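Local coordinates for protein neuroglobin (Symsagittifera roscoffensis, PDB 4B4Y) that probably binds oxygen or another small gaseous ligand at the iron of a heme group, as globins do, at residues L96-L99 with G100-T104; D29-V32 with E33-Q37; Q14-I17 with M18-V21; A131-S134 with E135-E139; I120-Q123 with V124-V128. All blocks are in the same frame, centred on the assembly; numbering follows the deposited sequence.

In the fold
All five contacts are local, each spanning eight or nine consecutive residues, so none closes a long loop; along the chain they follow in series without nesting or crossing. Contact 3 lies on helix 11-24 and contact 2 on helix 28-42. Contact 1, beyond helix 93-96, carries the heme ligand and lies apart, its nearest atoms about 10 Å from those of contact 2. Contact 5 forms the last turns of helix 111-127, and contact 4 starts helix 135-153. Space rejoins what sequence separates: D34 of contact 2 meets R127 of contact 5, D20 and E19 of contact 3 hold K137 of contact 4, and W133 of contact 4 packs on V124 and V125 of contact 5.

Contact 1. Residues L96-L99 with G100-T104. With HEM (protoporphyrin IX containing Fe), chain B.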
loop_
_atom_site.group_PDB
_atom_site.type_symbol
_atom_site.label_atom_id
_atom_site.label_comp_id
_atom_site.label_asym_id
_atom_site.label_seq_id
_atom_site.Cartn_x
_atom_site.Cartn_y
_atom_site.Cartn_z
ATOM N N LEU A 96 -8.671 6.889 11.549
ATOM C CA LEU A 96 -7.476 6.036 11.798
ATOM C C LEU A 96 -7.811 4.540 11.616
ATOM O O LEU A 96 -7.464 3.958 10.598
ATOM C CB LEU A 96 -6.843 6.341 13.179
ATOM C CG LEU A 96 -5.717 7.416 13.270
ATOM C CD1 LEU A 96 -5.862 8.555 12.257
ATOM C CD2 LEU A 96 -5.436 7.963 14.692
ATOM N N SER A 97 -8.470 3.914 12.594
ATOM C CA SER A 97 -9.391 2.796 12.306
ATOM C C SER A 97 -8.719 1.654 11.531
ATOM O O SER A 97 -8.273 0.678 12.168
ATOM C CB SER A 97 -10.675 3.342 11.599
ATOM O OG SER A 97 -11.661 2.364 11.292
ATOM N N SER A 98 -8.620 1.809 10.197
ATOM C CA SER A 98 -7.952 0.839 9.320
ATOM C C SER A 98 -6.405 0.774 9.365
ATOM O O SER A 98 -5.834 -0.123 8.691
ATOM C CB SER A 98 -8.428 0.950 7.844
ATOM O OG SER A 98 -7.720 1.928 7.066
ATOM N N LEU A 99 -5.745 1.687 10.099
ATOM C CA LEU A 99 -4.279 1.572 10.316
ATOM C C LEU A 99 -3.859 0.373 11.132
ATOM O O LEU A 99 -2.809 -0.162 10.889
ATOM C CB LEU A 99 -3.648 2.826 10.969
ATOM C CG LEU A 99 -4.003 4.125 10.282
ATOM C CD1 LEU A 99 -3.220 5.260 10.849
ATOM C CD2 LEU A 99 -3.870 4.068 8.745
ATOM N N GLY A 100 -4.634 0.026 12.145
ATOM C CA GLY A 100 -4.392 -1.136 13.009
ATOM C C GLY A 100 -3.986 -2.417 12.262
ATOM O O GLY A 100 -2.981 -3.054 12.612
ATOM N N ALA A 101 -4.720 -2.752 11.192
ATOM C CA ALA A 101 -4.526 -3.941 10.428
ATOM C C ALA A 101 -3.226 -3.889 9.626
ATOM O O ALA A 101 -2.688 -4.942 9.266
ATOM C CB ALA A 101 -5.739 -4.103 9.450
ATOM N N MET A 102 -2.744 -2.693 9.292
ATOM C CA MET A 102 -1.460 -2.592 8.641
ATOM C C MET A 102 -0.313 -2.701 9.637
ATOM O O MET A 102 0.782 -3.016 9.252
ATOM C CB MET A 102 -1.304 -1.309 7.794
ATOM C CG MET A 102 -2.516 -1.068 6.810
ATOM S SD MET A 102 -2.534 0.612 6.264
ATOM C CE MET A 102 -4.266 0.632 5.968
ATOM N N HIS A 103 -0.566 -2.592 10.916
ATOM C CA HIS A 103 0.552 -2.417 11.838
ATOM C C HIS A 103 0.580 -3.494 12.880
ATOM O O HIS A 103 1.148 -3.276 13.976
ATOM C CB HIS A 103 0.544 -0.993 12.459
ATOM C CG HIS A 103 0.906 0.106 11.479
ATOM N ND1 HIS A 103 -0.035 0.932 10.879
ATOM C CD2 HIS A 103 2.124 0.543 11.033
ATOM C CE1 HIS A 103 0.591 1.825 10.112
ATOM N NE2 HIS A 103 1.910 1.624 10.197
ATOM N N THR A 104 -0.038 -4.647 12.582
ATOM C CA THR A 104 0.028 -5.751 13.537
ATOM C C THR A 104 1.475 -6.284 13.701
ATOM O O THR A 104 2.284 -6.105 12.796
ATOM C CB THR A 104 -0.857 -6.968 13.152
ATOM O OG1 THR A 104 -0.463 -7.473 11.893
ATOM C CG2 THR A 104 -2.352 -6.620 13.097
HETATM C CHA HEM B . 0.998 2.399 6.526
HETATM C CHB HEM B . 1.477 5.872 9.818
HETATM C CHC HEM B . 4.794 3.100 12.114
HETATM C CHD HEM B . 5.056 0.255 8.254
HETATM C C1A HEM B . 0.821 3.573 7.219
HETATM C C2A HEM B . -0.194 4.548 6.991
HETATM C C3A HEM B . -0.058 5.502 7.880
HETATM C C4A HEM B . 0.998 5.136 8.744
HETATM C CMA HEM B . -0.930 6.791 8.065
HETATM C CAA HEM B . -1.258 4.441 5.847
HETATM C CBA HEM B . -0.764 5.259 4.675
HETATM C CGA HEM B . -1.574 5.009 3.420
HETATM O O1A HEM B . -2.797 4.930 3.423
HETATM O O2A HEM B . -0.961 4.867 2.341
HETATM C C1B HEM B . 2.402 5.420 10.784
HETATM C C2B HEM B . 2.731 6.065 12.046
HETATM C C3B HEM B . 3.602 5.305 12.689
HETATM C C4B HEM B . 3.907 4.168 11.838
HETATM C CMB HEM B . 2.076 7.395 12.507
HETATM C CAB HEM B . 4.275 5.601 14.045
HETATM C CBB HEM B . 3.553 5.547 15.169
HETATM C C1C HEM B . 5.214 2.140 11.218
HETATM C C2C HEM B . 6.431 1.311 11.308
HETATM C C3C HEM B . 6.542 0.599 10.205
HETATM C C4C HEM B . 5.390 0.909 9.410
HETATM C CMC HEM B . 7.467 1.343 12.462
HETATM C CAC HEM B . 7.669 -0.454 9.872
HETATM C CBC HEM B . 8.031 -0.588 8.592
HETATM C C1D HEM B . 3.889 0.408 7.528
HETATM C C2D HEM B . 3.364 -0.487 6.484
HETATM C C3D HEM B . 2.156 0.230 6.024
HETATM C C4D HEM B . 2.029 1.484 6.730
HETATM C CMD HEM B . 3.919 -1.789 5.897
HETATM C CAD HEM B . 1.246 -0.135 4.853
HETATM C CBD HEM B . 2.458 0.822 4.563
HETATM C CGD HEM B . 2.287 1.057 3.184
HETATM O O1D HEM B . 3.270 1.588 2.627
HETATM O O2D HEM B . 1.158 0.609 2.786
HETATM N NA HEM B . 1.510 3.961 8.300
HETATM N NB HEM B . 3.122 4.290 10.720
HETATM N NC HEM B . 4.627 1.878 10.043
HETATM N ND HEM B . 3.015 1.481 7.664
HETATM FE FE HEM B . 3.024 2.869 9.154
#
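The carbonyl oxygen of L99 receives two N-H groups from the turn that follows it. H103 ND1 donates at 3.0 Å with an N-H...O angle of 152°, coming from above the carbonyl plane; M102 N, also 3.0 Å from L99 O, makes only a weak bond at 130°. With ND1 held this way, the imidazole turns its other nitrogen to the heme, and H103 NE2 binds the iron at 2.0 Å. This is the proximal histidine of the globin fold, whose bond to a carbonyl four residues earlier probably limits rotation of the ring. Two more backbone donors find partners: L99 N bonds to L96 O at 2.9 Å and H103 N to G100 O at 3.0 Å. S98 OG is hydrogen-bonded to R67 NE of the second subunit. Apolar groups meet the porphyrin rim, L99 CD1 at 3.9 Å from the methyl CMA. The M102 chain, extended beyond CG, brings SD to 4.0 Å from the meso carbon CHA and lays CE beside S98 O.

Contact 2. Residues D29-V32 with E33-Q37; sequences DDFV and EDVLQ
D34 N donates to D30 O at 2.9 Å, the shortest hydrogen bond between D29-V32 and E33-Q37, and nearly along the C=O axis. It is one of four successive i to i+4 bonds of a regular alpha-helix, part of helix 28-42 in the globin fold; E33 N to D29 O, V35 N to F31 O and L36 N to V32 O are the others, each 3.1 Å. Around D30 O the D34 side chain curls back: CG sits beside its own backbone N (chi1 -76°) and comes within 3.3 Å of that oxygen. The D34 carboxylate oxygens OD1 and OD2 each lie 3.5 Å from D30 O, an acceptor, and take their partners elsewhere, OD1 in a salt bridge with R63 and OD2 in one with R127, which probably favour the ionised form. E33 is less firmly paired, with a long, weak ion pair to R63, and D30 OD1 stands 4.9 Å from E33 OE1; these like charges are likely to disfavour each other mildly. The buried side is apolar. F31 and V35 point the same way, one turn apart, and F31 packs on V124 of helix 111-127 while L36 meets F68 of helix 66-83. V35 CG2 lies over one face of the F31 ring, displaced toward the rim, 4.0 Å from CE1.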
loop_
_atom_site.group_PDB
_atom_site.type_symbol
_atom_site.label_atom_id
_atom_site.label_comp_id
_atom_site.label_asym_id
_atom_site.label_seq_id
_atom_site.Cartn_x
_atom_site.Cartn_y
_atom_site.Cartn_z
ATOM N N ASP A 29 7.265 19.041 5.265
ATOM C CA ASP A 29 7.315 17.901 4.374
ATOM C C ASP A 29 8.742 17.365 4.239
ATOM O O ASP A 29 8.911 16.140 4.105
ATOM C CB ASP A 29 6.780 18.223 2.937
ATOM C CG ASP A 29 5.188 18.533 2.917
ATOM O OD1 ASP A 29 4.474 18.273 3.926
ATOM O OD2 ASP A 29 4.703 19.010 1.862
ATOM N N ASP A 30 9.711 18.273 4.061
ATOM C CA ASP A 30 11.141 17.939 4.084
ATOM C C ASP A 30 11.509 17.157 5.395
ATOM O O ASP A 30 12.175 16.117 5.319
ATOM C CB ASP A 30 11.993 19.213 3.966
ATOM C CG ASP A 30 11.873 19.894 2.574
ATOM O OD1 ASP A 30 11.467 19.219 1.576
ATOM O OD2 ASP A 30 12.160 21.139 2.502
ATOM N N PHE A 31 10.993 17.608 6.528
ATOM C CA PHE A 31 11.288 17.026 7.836
ATOM C C PHE A 31 10.797 15.555 7.850
ATOM O O PHE A 31 11.564 14.654 8.237
ATOM C CB PHE A 31 10.692 17.863 8.986
ATOM C CG PHE A 31 10.352 17.072 10.236
ATOM C CD1 PHE A 31 11.342 16.675 11.187
ATOM C CD2 PHE A 31 9.056 16.741 10.499
ATOM C CE1 PHE A 31 10.995 15.933 12.349
ATOM C CE2 PHE A 31 8.723 16.011 11.618
ATOM C CZ PHE A 31 9.691 15.611 12.544
ATOM N N VAL A 32 9.566 15.309 7.421
ATOM C CA VAL A 32 9.023 14.000 7.482
ATOM C C VAL A 32 9.773 13.061 6.456
ATOM O O VAL A 32 9.966 11.926 6.749
ATOM C CB VAL A 32 7.459 13.976 7.214
ATOM C CG1 VAL A 32 6.874 12.487 7.312
ATOM C CG2 VAL A 32 6.717 14.789 8.243
ATOM N N GLU A 33 10.167 13.527 5.275
ATOM C CA GLU A 33 10.916 12.737 4.298
ATOM C C GLU A 33 12.372 12.413 4.835
ATOM O O GLU A 33 12.850 11.278 4.701
ATOM C CB GLU A 33 11.006 13.517 2.979
ATOM C CG GLU A 33 9.643 13.473 2.168
ATOM C CD GLU A 33 9.722 14.107 0.782
ATOM O OE1 GLU A 33 10.840 14.483 0.310
ATOM O OE2 GLU A 33 8.629 14.310 0.188
ATOM N N ASP A 34 12.963 13.363 5.582
ATOM C CA ASP A 34 14.237 13.128 6.282
ATOM C C ASP A 34 14.071 11.952 7.248
ATOM O O ASP A 34 14.900 11.110 7.274
ATOM C CB ASP A 34 14.683 14.391 7.111
ATOM C CG ASP A 34 15.265 15.493 6.234
ATOM O OD1 ASP A 34 15.551 15.238 5.031
ATOM O OD2 ASP A 34 15.346 16.667 6.722
ATOM N N VAL A 35 12.974 11.912 7.990
ATOM C CA VAL A 35 12.721 10.860 8.922
ATOM C C VAL A 35 12.600 9.491 8.234
ATOM O O VAL A 35 13.190 8.495 8.698
ATOM C CB VAL A 35 11.419 11.099 9.732
ATOM C CG1 VAL A 35 11.023 9.836 10.549
ATOM C CG2 VAL A 35 11.574 12.343 10.635
ATOM N N LEU A 36 11.771 9.423 7.185
ATOM C CA LEU A 36 11.506 8.143 6.535
ATOM C C LEU A 36 12.822 7.647 5.817
ATOM O O LEU A 36 13.094 6.439 5.768
ATOM C CB LEU A 36 10.356 8.366 5.478
ATOM C CG LEU A 36 9.850 7.123 4.693
ATOM C CD1 LEU A 36 9.385 6.088 5.656
ATOM C CD2 LEU A 36 8.659 7.521 3.654
ATOM N N GLN A 37 13.581 8.580 5.236
ATOM C CA GLN A 37 14.807 8.238 4.567
ATOM C C GLN A 37 15.842 7.664 5.597
ATOM O O GLN A 37 16.457 6.609 5.361
ATOM C CB GLN A 37 15.419 9.474 3.877
ATOM C CG GLN A 37 16.724 9.065 3.170
ATOM C CD GLN A 37 17.526 10.271 2.622
ATOM O OE1 GLN A 37 16.935 11.294 2.167
ATOM N NE2 GLN A 37 18.894 10.145 2.637
#

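Contact 3. Residues Q14-I17 with M18-V21; sequences QSLI and MEDV
The flat carboxylate of D20 has the carbonyl oxygen of L16 over one face, 3.7 Å from D20 CG and 3.6 Å from D20 OD2. Both groups are acceptors, so the carboxylate takes its bonds elsewhere, OD1 from K137 NZ and OD2 from W141 NE1 of helix 135-153. Both residues belong to helix 11-24, a regular alpha-helix of i to i+4 bonds packed against helix 135-153 of the globin fold. M18 N bonds to Q14 O at 2.9 Å and E19 N to S15 O at 2.9 Å. D20 N bonds to L16 O at 3.2 Å and adds a weak bond to I17 O, which takes V21 N at 2.7 Å. E19 CG stands anti to its backbone N (chi1 172°), which carries the extended chain to K137 of helix 135-153, whose NZ its OE2 shares with D20, while OE1 passes beside L16 CD2. On the buried side I17 and V21 cross obliquely, methyl against methyl, with I17 CG2 4.0 Å from V21 CG2.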
loop_
_atom_site.group_PDB
_atom_site.type_symbol
_atom_site.label_atom_id
_atom_site.label_comp_id
_atom_site.label_asym_id
_atom_site.label_seq_id
_atom_site.Cartn_x
_atom_site.Cartn_y
_atom_site.Cartn_z
ATOM N N GLN A 14 2.374 19.582 26.126
ATOM C CA GLN A 14 1.624 20.071 24.916
ATOM C C GLN A 14 2.202 21.329 24.415
ATOM O O GLN A 14 2.528 21.485 23.197
ATOM C CB GLN A 14 0.135 20.172 25.197
ATOM C CG GLN A 14 -0.684 20.576 23.984
ATOM C CD GLN A 14 -0.539 19.554 22.804
ATOM O OE1 GLN A 14 0.210 19.807 21.846
ATOM N NE2 GLN A 14 -1.262 18.452 22.873
ATOM N N SER A 15 2.451 22.234 25.336
ATOM C CA SER A 15 2.923 23.535 24.903
ATOM C C SER A 15 4.354 23.435 24.332
ATOM O O SER A 15 4.691 24.083 23.322
ATOM C CB SER A 15 2.900 24.534 26.136
ATOM O OG SER A 15 3.654 25.712 25.747
ATOM N N LEU A 16 5.246 22.708 25.017
ATOM C CA LEU A 16 6.667 22.500 24.468
ATOM C C LEU A 16 6.632 21.883 23.056
ATOM O O LEU A 16 7.349 22.320 22.169
ATOM C CB LEU A 16 7.523 21.597 25.383
ATOM C CG LEU A 16 7.831 22.212 26.738
ATOM C CD1 LEU A 16 8.372 21.132 27.769
ATOM C CD2 LEU A 16 8.778 23.461 26.536
ATOM N N ILE A 17 5.740 20.906 22.845
ATOM C CA ILE A 17 5.559 20.314 21.515
ATOM C C ILE A 17 5.095 21.358 20.468
ATOM O O ILE A 17 5.659 21.453 19.344
ATOM C CB ILE A 17 4.469 19.223 21.526
ATOM C CG1 ILE A 17 4.838 18.063 22.438
ATOM C CG2 ILE A 17 4.244 18.782 20.108
ATOM C CD1 ILE A 17 5.903 17.202 21.865
ATOM N N MET A 18 4.029 22.112 20.813
ATOM C CA MET A 18 3.533 23.155 19.886
ATOM C C MET A 18 4.637 24.135 19.555
ATOM O O MET A 18 4.802 24.530 18.385
ATOM C CB MET A 18 2.306 23.894 20.450
ATOM C CG MET A 18 1.142 23.016 20.365
ATOM S SD MET A 18 0.579 23.067 18.664
ATOM C CE MET A 18 -1.148 22.842 19.079
ATOM N N GLU A 19 5.469 24.446 20.538
ATOM C CA GLU A 19 6.556 25.336 20.200
ATOM C C GLU A 19 7.529 24.675 19.151
ATOM O O GLU A 19 8.059 25.369 18.263
ATOM C CB GLU A 19 7.270 25.637 21.479
ATOM C CG GLU A 19 8.542 26.396 21.412
ATOM C CD GLU A 19 9.172 26.443 22.839
ATOM O OE1 GLU A 19 8.444 26.686 23.864
ATOM O OE2 GLU A 19 10.395 26.246 22.969
ATOM N N ASP A 20 7.714 23.343 19.183
ATOM C CA ASP A 20 8.558 22.768 18.093
ATOM C C ASP A 20 7.780 22.574 16.806
ATOM O O ASP A 20 8.348 22.710 15.722
ATOM C CB ASP A 20 9.275 21.486 18.530
ATOM C CG ASP A 20 10.138 21.705 19.770
ATOM O OD1 ASP A 20 10.753 22.828 19.887
ATOM O OD2 ASP A 20 10.228 20.745 20.595
ATOM N N VAL A 21 6.503 22.234 16.894
ATOM C CA VAL A 21 5.711 22.215 15.677
ATOM C C VAL A 21 5.859 23.521 14.868
ATOM O O VAL A 21 6.093 23.456 13.654
ATOM C CB VAL A 21 4.268 21.898 15.968
ATOM C CG1 VAL A 21 3.415 22.090 14.728
ATOM C CG2 VAL A 21 4.169 20.438 16.421
#

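Contact 4. Residues A131-S134 with E135-E139; sequences AKWS and EEKKE
The indole of W133 covers the first turn of the helix that begins at E135. K137 CB makes a CH-pi contact over the face of the six-membered ring, 4.0 Å from its centroid and 24° off the normal; K138 N lies over that face too, nearer the rim. W133 CZ2 closes on K138 CA at 3.4 Å, and the two side chains cross at about a right angle. Beside the ring, S134 is the N-cap. Its OG, turned between the backbone N and the carbonyl carbon (chi1 70°), accepts from K137 N at 3.0 Å, satisfying an N-H of the opening turn, while S134 O takes K138 N at 2.9 Å. The E136 carboxylate bends back toward the cap, OE1 3.6 Å from S134 OG, where the helix N terminus would probably favour its negative charge. From the cap the aliphatic chain of K137 runs past the indole, CE reaching 3.0 Å from K132 O, and delivers NZ to D20 and E19. The indole also packs on V124 and V125 of helix 111-127. With W133 cut back to an alanine, K137 CB and K138 CA would probably lose the ring that covers them and a gap would open against those valines. Outward, the indole meets the W141 ring with planes at about 45° and fills the corner where helix 135-153 starts, between D20 of helix 11-24 and helix 111-127.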
loop_
_atom_site.group_PDB
_atom_site.type_symbol
_atom_site.label_atom_id
_atom_site.label_comp_id
_atom_site.label_asym_id
_atom_site.label_seq_id
_atom_site.Cartn_x
_atom_site.Cartn_y
_atom_site.Cartn_z
ATOM N N ALA A 131 20.000 25.886 21.702
ATOM C CA ALA A 131 19.481 26.651 22.884
ATOM C C ALA A 131 18.057 26.231 23.307
ATOM O O ALA A 131 17.776 26.064 24.493
ATOM C CB ALA A 131 19.566 28.198 22.588
ATOM N N LYS A 132 17.209 25.892 22.354
ATOM C CA LYS A 132 15.877 25.458 22.741
ATOM C C LYS A 132 15.701 23.996 23.086
ATOM O O LYS A 132 14.746 23.655 23.747
ATOM C CB LYS A 132 14.907 25.797 21.609
ATOM C CG LYS A 132 14.724 27.371 21.410
ATOM C CD LYS A 132 13.609 27.840 22.344
ATOM C CE LYS A 132 13.283 29.341 22.149
ATOM N NZ LYS A 132 13.195 30.018 23.498
ATOM N N TRP A 133 16.562 23.094 22.632
ATOM C CA TRP A 133 16.280 21.670 22.904
ATOM C C TRP A 133 16.603 21.364 24.352
ATOM O O TRP A 133 17.548 21.918 24.885
ATOM C CB TRP A 133 17.069 20.773 21.903
ATOM C CG TRP A 133 16.702 19.320 22.099
ATOM C CD1 TRP A 133 17.503 18.345 22.618
ATOM C CD2 TRP A 133 15.444 18.699 21.820
ATOM N NE1 TRP A 133 16.845 17.164 22.645
ATOM C CE2 TRP A 133 15.571 17.346 22.159
ATOM C CE3 TRP A 133 14.269 19.132 21.219
ATOM C CZ2 TRP A 133 14.525 16.402 21.971
ATOM C CZ3 TRP A 133 13.245 18.251 21.071
ATOM C CH2 TRP A 133 13.368 16.870 21.470
ATOM N N SER A 134 15.877 20.473 25.021
ATOM C CA SER A 134 16.143 20.301 26.421
ATOM C C SER A 134 15.684 18.926 26.787
ATOM O O SER A 134 14.906 18.304 26.058
ATOM C CB SER A 134 15.294 21.344 27.255
ATOM O OG SER A 134 13.908 20.974 27.176
ATOM N N GLU A 135 16.064 18.482 27.964
ATOM C CA GLU A 135 15.608 17.219 28.476
ATOM C C GLU A 135 14.084 17.100 28.543
ATOM O O GLU A 135 13.515 15.999 28.233
ATOM C CB GLU A 135 16.187 16.954 29.887
ATOM C CG GLU A 135 15.758 15.564 30.467
ATOM C CD GLU A 135 16.287 15.253 31.927
ATOM O OE1 GLU A 135 16.941 16.076 32.619
ATOM O OE2 GLU A 135 16.011 14.149 32.376
ATOM N N GLU A 136 13.422 18.178 29.000
ATOM C CA GLU A 136 11.948 18.212 29.099
ATOM C C GLU A 136 11.317 18.113 27.731
ATOM O O GLU A 136 10.327 17.463 27.605
ATOM C CB GLU A 136 11.422 19.546 29.759
ATOM C CG GLU A 136 11.738 19.642 31.255
ATOM C CD GLU A 136 13.178 20.226 31.616
ATOM O OE1 GLU A 136 14.003 20.655 30.730
ATOM O OE2 GLU A 136 13.469 20.222 32.849
ATOM N N LYS A 137 11.873 18.779 26.730
ATOM C CA LYS A 137 11.336 18.584 25.371
ATOM C C LYS A 137 11.529 17.129 24.928
ATOM O O LYS A 137 10.585 16.491 24.380
ATOM C CB LYS A 137 11.987 19.503 24.337
ATOM C CG LYS A 137 11.443 20.934 24.318
ATOM C CD LYS A 137 12.118 21.766 23.243
ATOM C CE LYS A 137 11.767 23.297 23.331
ATOM N NZ LYS A 137 10.403 23.172 22.815
ATOM N N LYS A 138 12.714 16.584 25.235
ATOM C CA LYS A 138 12.993 15.198 24.815
ATOM C C LYS A 138 11.909 14.291 25.361
ATOM O O LYS A 138 11.316 13.514 24.602
ATOM C CB LYS A 138 14.404 14.698 25.225
ATOM C CG LYS A 138 14.542 13.199 24.983
ATOM C CD LYS A 138 15.954 12.633 25.291
ATOM C CE LYS A 138 16.381 12.920 26.734
ATOM N NZ LYS A 138 17.206 11.874 27.315
ATOM N N GLU A 139 11.593 14.427 26.655
ATOM C CA GLU A 139 10.567 13.583 27.290
ATOM C C GLU A 139 9.179 13.904 26.729
ATOM O O GLU A 139 8.356 12.987 26.582
ATOM C CB GLU A 139 10.457 13.864 28.831
ATOM C CG GLU A 139 11.358 13.184 29.780
ATOM C CD GLU A 139 10.920 13.439 31.258
ATOM O OE1 GLU A 139 9.709 13.196 31.632
ATOM O OE2 GLU A 139 11.811 13.882 32.034
#

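Contact 5. Residues I120-Q123 with V124-V128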
loop_
_atom_site.group_PDB
_atom_site.type_symbol
_atom_site.label_atom_id
_atom_site.label_comp_id
_atom_site.label_asym_id
_atom_site.label_seq_id
_atom_site.Cartn_x
_atom_site.Cartn_y
_atom_site.Cartn_z
ATOM N N ILE A 120 12.549 10.091 14.397
ATOM C CA ILE A 120 11.773 11.366 14.544
ATOM C C ILE A 120 12.568 12.256 15.492
ATOM O O ILE A 120 12.875 13.379 15.162
ATOM C CB ILE A 120 10.349 11.052 15.077
ATOM C CG1 ILE A 120 9.545 10.382 13.912
ATOM C CG2 ILE A 120 9.693 12.353 15.503
ATOM C CD1 ILE A 120 8.330 9.589 14.406
ATOM N N LEU A 121 12.899 11.751 16.698
ATOM C CA LEU A 121 13.689 12.553 17.679
ATOM C C LEU A 121 14.997 13.115 17.126
ATOM O O LEU A 121 15.340 14.255 17.415
ATOM C CB LEU A 121 13.853 11.785 19.039
ATOM C CG LEU A 121 12.582 12.244 19.812
ATOM C CD1 LEU A 121 11.215 11.423 19.536
ATOM C CD2 LEU A 121 12.856 12.439 21.234
ATOM N N THR A 122 15.706 12.350 16.276
ATOM C CA THR A 122 16.931 12.840 15.668
ATOM C C THR A 122 16.689 14.003 14.716
ATOM O O THR A 122 17.512 14.969 14.665
ATOM C CB THR A 122 17.700 11.688 14.823
ATOM O OG1 THR A 122 18.309 10.777 15.735
ATOM C CG2 THR A 122 18.792 12.308 13.917
ATOM N N GLN A 123 15.680 13.853 13.825
ATOM C CA GLN A 123 15.353 14.973 12.875
ATOM C C GLN A 123 14.751 16.134 13.624
ATOM O O GLN A 123 15.045 17.229 13.259
ATOM C CB GLN A 123 14.427 14.527 11.728
ATOM C CG GLN A 123 15.042 13.324 10.979
ATOM C CD GLN A 123 16.399 13.634 10.376
ATOM O OE1 GLN A 123 17.229 12.737 10.241
ATOM N NE2 GLN A 123 16.606 14.854 9.962
ATOM N N VAL A 124 13.997 15.914 14.720
ATOM C CA VAL A 124 13.541 17.062 15.555
ATOM C C VAL A 124 14.730 17.818 16.126
ATOM O O VAL A 124 14.883 19.041 15.886
ATOM C CB VAL A 124 12.538 16.659 16.674
ATOM C CG1 VAL A 124 12.278 17.896 17.604
ATOM C CG2 VAL A 124 11.234 16.152 16.071
ATOM N N VAL A 125 15.706 17.087 16.704
ATOM C CA VAL A 125 16.928 17.751 17.216
ATOM C C VAL A 125 17.648 18.484 16.118
ATOM O O VAL A 125 18.240 19.617 16.322
ATOM C CB VAL A 125 17.833 16.787 17.960
ATOM C CG1 VAL A 125 19.277 17.389 18.207
ATOM C CG2 VAL A 125 17.211 16.422 19.272
ATOM N N LYS A 126 17.610 17.928 14.915
ATOM C CA LYS A 126 18.346 18.679 13.848
ATOM C C LYS A 126 17.667 20.032 13.513
ATOM O O LYS A 126 18.350 20.936 13.118
ATOM C CB LYS A 126 18.482 17.866 12.516
ATOM C CG LYS A 126 19.607 16.680 12.618
ATOM C CD LYS A 126 19.424 15.676 11.420
ATOM C CE LYS A 126 20.635 14.701 11.080
ATOM N NZ LYS A 126 20.390 13.692 9.799
ATOM N N ARG A 127 16.322 20.133 13.620
ATOM C CA ARG A 127 15.629 21.340 13.158
ATOM C C ARG A 127 15.486 22.352 14.314
ATOM O O ARG A 127 15.407 23.511 14.043
ATOM C CB ARG A 127 14.222 21.026 12.591
ATOM C CG ARG A 127 14.134 19.957 11.451
ATOM C CD ARG A 127 14.329 20.575 10.169
ATOM N NE ARG A 127 14.320 19.669 8.992
ATOM C CZ ARG A 127 14.395 20.158 7.737
ATOM N NH1 ARG A 127 14.455 21.505 7.550
ATOM N NH2 ARG A 127 14.463 19.362 6.660
ATOM N N VAL A 128 15.418 21.898 15.563
ATOM C CA VAL A 128 15.249 22.777 16.726
ATOM C C VAL A 128 16.639 23.352 17.107
ATOM O O VAL A 128 17.694 22.658 16.919
ATOM C CB VAL A 128 14.625 21.995 17.889
ATOM C CG1 VAL A 128 14.574 22.820 19.205
ATOM C CG2 VAL A 128 13.180 21.549 17.539
HETATM O O HOH W 1 15.215 17.197 9.652
#
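V124 N bonds to I120 O at 2.8 Å, and V124 CG2 rests 4.1 Å from I120 CG2, continuing the buried apolar side of the helix. V125 follows with N to L121 O at 2.9 Å. K126 N donates to T122 O, and its long chain, extended beyond CG, lies alongside both T122 and Q123 and points the same way. The methylene CD comes 3.3 Å from Q123 NE2, and the ammonium NZ makes a weak bond to Q123 OE1, also 3.3 Å. Q123 CG lies beside its backbone N, and a bend at chi2 (-60°) brings the amide alongside K126. Q123 NE2 donates to a water at 2.7 Å, and R127 NE donates to the same water at 2.7 Å, so one oxygen joins the two side chains. R127 NH2 makes a salt bridge with D34 OD2 of helix 28-42. Replacing Q123 by a leucine would probably leave the bridging water without one donor and K126 NZ without this weak acceptor. R127 N keeps its i to i+4 bond to Q123 O but also reaches V124 O, which accepts V128 N as well, as V128 leaves helical geometry. Such closing turns end helix 111-127, which in this globin fold packs between helix 28-42, through I120 and Q123, and helix 135-153, through L121 and V124.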